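Membrane lipoprotein family protein (Aeropyrum pernix, PDB 4PEV) binds adenosine and probably delivers it, as the lipid-anchored solute-binding component of an ABC transporter, to a membrane permease for uptake. Local coordinates at residues F59-R64 / G119-E124. Residues are numbered along the deposited sequence; the frame is centred on the assembly and turned at random.
Sequences FDVGGR and GFLWQE. With ADN (adenosine), chain F.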
loop_
_atom_site.group_PDB
_atom_site.type_symbol
_atom_site.label_atom_id
_atom_site.label_comp_id
_atom_site.label_asym_id
_atom_site.label_seq_id
_atom_site.Cartn_x
_atom_site.Cartn_y
_atom_site.Cartn_z
ATOM N N PHE C 59 -14.350 8.390 0.671
ATOM C CA PHE C 59 -13.522 7.525 -0.127
ATOM C C PHE C 59 -13.404 8.017 -1.554
ATOM O O PHE C 59 -14.177 8.841 -2.049
ATOM C CB PHE C 59 -14.038 6.079 -0.107
ATOM C CG PHE C 59 -13.986 5.435 1.257
ATOM C CD1 PHE C 59 -12.760 5.196 1.887
ATOM C CD2 PHE C 59 -15.159 5.079 1.920
ATOM C CE1 PHE C 59 -12.710 4.613 3.157
ATOM C CE2 PHE C 59 -15.119 4.489 3.177
ATOM C CZ PHE C 59 -13.895 4.255 3.800
ATOM N N ASP C 60 -12.397 7.472 -2.207
ATOM C CA ASP C 60 -12.015 7.863 -3.536
ATOM C C ASP C 60 -12.888 7.094 -4.494
ATOM O O ASP C 60 -13.821 7.622 -5.066
ATOM C CB ASP C 60 -10.538 7.477 -3.753
ATOM C CG ASP C 60 -9.790 8.503 -4.472
ATOM O OD1 ASP C 60 -10.423 9.518 -4.810
ATOM O OD2 ASP C 60 -8.580 8.317 -4.680
ATOM N N VAL C 61 -12.592 5.811 -4.611
ATOM C CA VAL C 61 -13.094 4.995 -5.687
ATOM C C VAL C 61 -13.969 3.913 -5.080
ATOM O O VAL C 61 -15.173 3.853 -5.342
ATOM C CB VAL C 61 -11.916 4.351 -6.451
ATOM C CG1 VAL C 61 -12.418 3.380 -7.508
ATOM C CG2 VAL C 61 -11.028 5.428 -7.063
ATOM N N GLY C 62 -13.360 3.098 -4.224
ATOM C CA GLY C 62 -13.927 1.822 -3.866
ATOM C C GLY C 62 -14.902 1.847 -2.726
ATOM O O GLY C 62 -15.997 1.297 -2.835
ATOM N N GLY C 63 -14.508 2.478 -1.630
ATOM C CA GLY C 63 -15.144 2.215 -0.337
ATOM C C GLY C 63 -14.561 0.981 0.352
ATOM O O GLY C 63 -13.583 0.390 -0.110
ATOM N N ARG C 64 -15.158 0.597 1.472
ATOM C CA ARG C 64 -14.714 -0.574 2.227
ATOM C C ARG C 64 -14.923 -1.897 1.466
ATOM O O ARG C 64 -15.632 -1.935 0.448
ATOM C CB ARG C 64 -15.420 -0.603 3.577
ATOM C CG ARG C 64 -15.038 0.578 4.462
ATOM C CD ARG C 64 -15.949 0.709 5.669
ATOM N NE ARG C 64 -17.244 1.276 5.316
ATOM C CZ ARG C 64 -18.284 1.345 6.144
ATOM N NH1 ARG C 64 -18.181 0.879 7.381
ATOM N NH2 ARG C 64 -19.433 1.883 5.737
ATOM N N GLY C 119 -7.511 9.213 -0.462
ATOM C CA GLY C 119 -6.953 8.859 -1.748
ATOM C C GLY C 119 -6.460 10.062 -2.519
ATOM O O GLY C 119 -7.001 11.164 -2.407
ATOM N N PHE C 120 -5.422 9.828 -3.307
ATOM C CA PHE C 120 -4.836 10.839 -4.156
ATOM C C PHE C 120 -5.831 11.582 -5.042
ATOM O O PHE C 120 -5.668 12.781 -5.243
ATOM C CB PHE C 120 -3.755 10.201 -5.043
ATOM C CG PHE C 120 -3.249 11.112 -6.109
ATOM C CD1 PHE C 120 -2.340 12.126 -5.795
ATOM C CD2 PHE C 120 -3.718 11.001 -7.411
ATOM C CE1 PHE C 120 -1.895 12.995 -6.772
ATOM C CE2 PHE C 120 -3.281 11.867 -8.391
ATOM C CZ PHE C 120 -2.366 12.863 -8.071
ATOM N N LEU C 121 -6.841 10.899 -5.590
ATOM C CA LEU C 121 -7.735 11.541 -6.562
ATOM C C LEU C 121 -8.524 12.734 -6.014
ATOM O O LEU C 121 -9.094 13.516 -6.790
ATOM C CB LEU C 121 -8.716 10.545 -7.169
ATOM C CG LEU C 121 -8.185 9.305 -7.902
ATOM C CD1 LEU C 121 -9.358 8.542 -8.509
ATOM C CD2 LEU C 121 -7.175 9.675 -8.982
ATOM N N TRP C 122 -8.555 12.868 -4.689
ATOM C CA TRP C 122 -9.156 14.020 -4.012
ATOM C C TRP C 122 -8.315 15.303 -4.057
ATOM O O TRP C 122 -8.788 16.368 -3.683
ATOM C CB TRP C 122 -9.406 13.669 -2.539
ATOM C CG TRP C 122 -10.594 12.808 -2.322
ATOM C CD1 TRP C 122 -10.611 11.547 -1.818
ATOM C CD2 TRP C 122 -11.955 13.150 -2.608
ATOM N NE1 TRP C 122 -11.899 11.077 -1.777
ATOM C CE2 TRP C 122 -12.745 12.043 -2.249
ATOM C CE3 TRP C 122 -12.583 14.295 -3.124
ATOM C CZ2 TRP C 122 -14.123 12.037 -2.391
ATOM C CZ3 TRP C 122 -13.959 14.296 -3.255
ATOM C CH2 TRP C 122 -14.716 13.174 -2.897
ATOM N N GLN C 123 -7.072 15.199 -4.503
ATOM C CA GLN C 123 -6.144 16.317 -4.460
ATOM C C GLN C 123 -6.557 17.452 -5.377
ATOM O O GLN C 123 -6.498 18.602 -4.995
ATOM C CB GLN C 123 -4.759 15.855 -4.856
ATOM C CG GLN C 123 -3.675 16.797 -4.423
ATOM C CD GLN C 123 -2.384 16.499 -5.132
ATOM O OE1 GLN C 123 -1.638 15.592 -4.756
ATOM N NE2 GLN C 123 -2.120 17.253 -6.178
ATOM N N GLU C 124 -6.953 17.118 -6.594
ATOM C CA GLU C 124 -7.440 18.106 -7.549
ATOM C C GLU C 124 -8.684 18.828 -7.024
ATOM O O GLU C 124 -8.656 20.046 -6.894
ATOM C CB GLU C 124 -7.735 17.434 -8.890
ATOM C CG GLU C 124 -6.720 17.690 -9.989
ATOM C CD GLU C 124 -7.350 18.403 -11.170
ATOM O OE1 GLU C 124 -7.117 17.958 -12.321
ATOM O OE2 GLU C 124 -8.105 19.385 -10.940
HETATM O "O5'" ADN F . -3.247 -0.976 -2.830
HETATM C "C5'" ADN F . -2.003 -0.349 -3.195
HETATM C "C4'" ADN F . -2.000 1.183 -3.157
HETATM O "O4'" ADN F . -2.881 1.746 -4.132
HETATM C "C3'" ADN F . -2.421 1.847 -1.849
HETATM O "O3'" ADN F . -1.368 1.855 -0.880
HETATM C "C2'" ADN F . -2.835 3.238 -2.316
HETATM O "O2'" ADN F . -1.728 4.135 -2.471
HETATM C "C1'" ADN F . -3.451 2.965 -3.663
HETATM N N9 ADN F . -4.911 2.780 -3.555
HETATM C C8 ADN F . -5.574 1.665 -3.169
HETATM N N7 ADN F . -6.921 1.854 -3.204
HETATM C C5 ADN F . -7.116 3.119 -3.633
HETATM C C6 ADN F . -8.275 3.997 -3.903
HETATM N N6 ADN F . -9.525 3.534 -3.711
HETATM N N1 ADN F . -8.043 5.263 -4.330
HETATM C C2 ADN F . -6.796 5.746 -4.516
HETATM N N3 ADN F . -5.700 5.010 -4.290
HETATM C C4 ADN F . -5.791 3.724 -3.855
#
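The D60 carboxylate joins the two segments through one hydrogen bond, from L121 N to D60 OD2. That bond, L121 N to D60 OD2, is 3.2 Å long, bent at 146°, and uses the syn lone pair. D60 OD2 also lies 3.1 Å from adenosine N1, which places the carboxylate between the base and the 3-10 segment 120-122. D60 is an observed adenosine-binding residue.

Van der Waals contacts add to this. D60 OD1 sits over one face of the W122 indole, 3.6 Å from W122 CD1, with carboxylate and ring planes 19° apart. L121 crosses D60 at about a right angle and sets its CB against OD1. Its CG, anti to the carbonyl carbon (chi1 -58°), lies beside D60 OD2. V61 CG2 meets L121 CD1 at 3.8 Å as an apolar pair. G119 CA passes close to D60 OD2, where a CB would clash. Replacing D60 by an alanine is likely to leave L121 N without its acceptor and the indole face without its cover.

Separately, F59 O lies at the indole edge, 3.2 Å from W122 NE1.

Strands 54-59 and 114-118 are parallel neighbours, and the segments follow their C-terminal ends, leading to helices 69-84 and 123-132. This is the ligand-facing edge of one lobe's sheet, consistent with a periplasmic-binding-protein fold. M99 of helix 99-108 touches both D60 and W122.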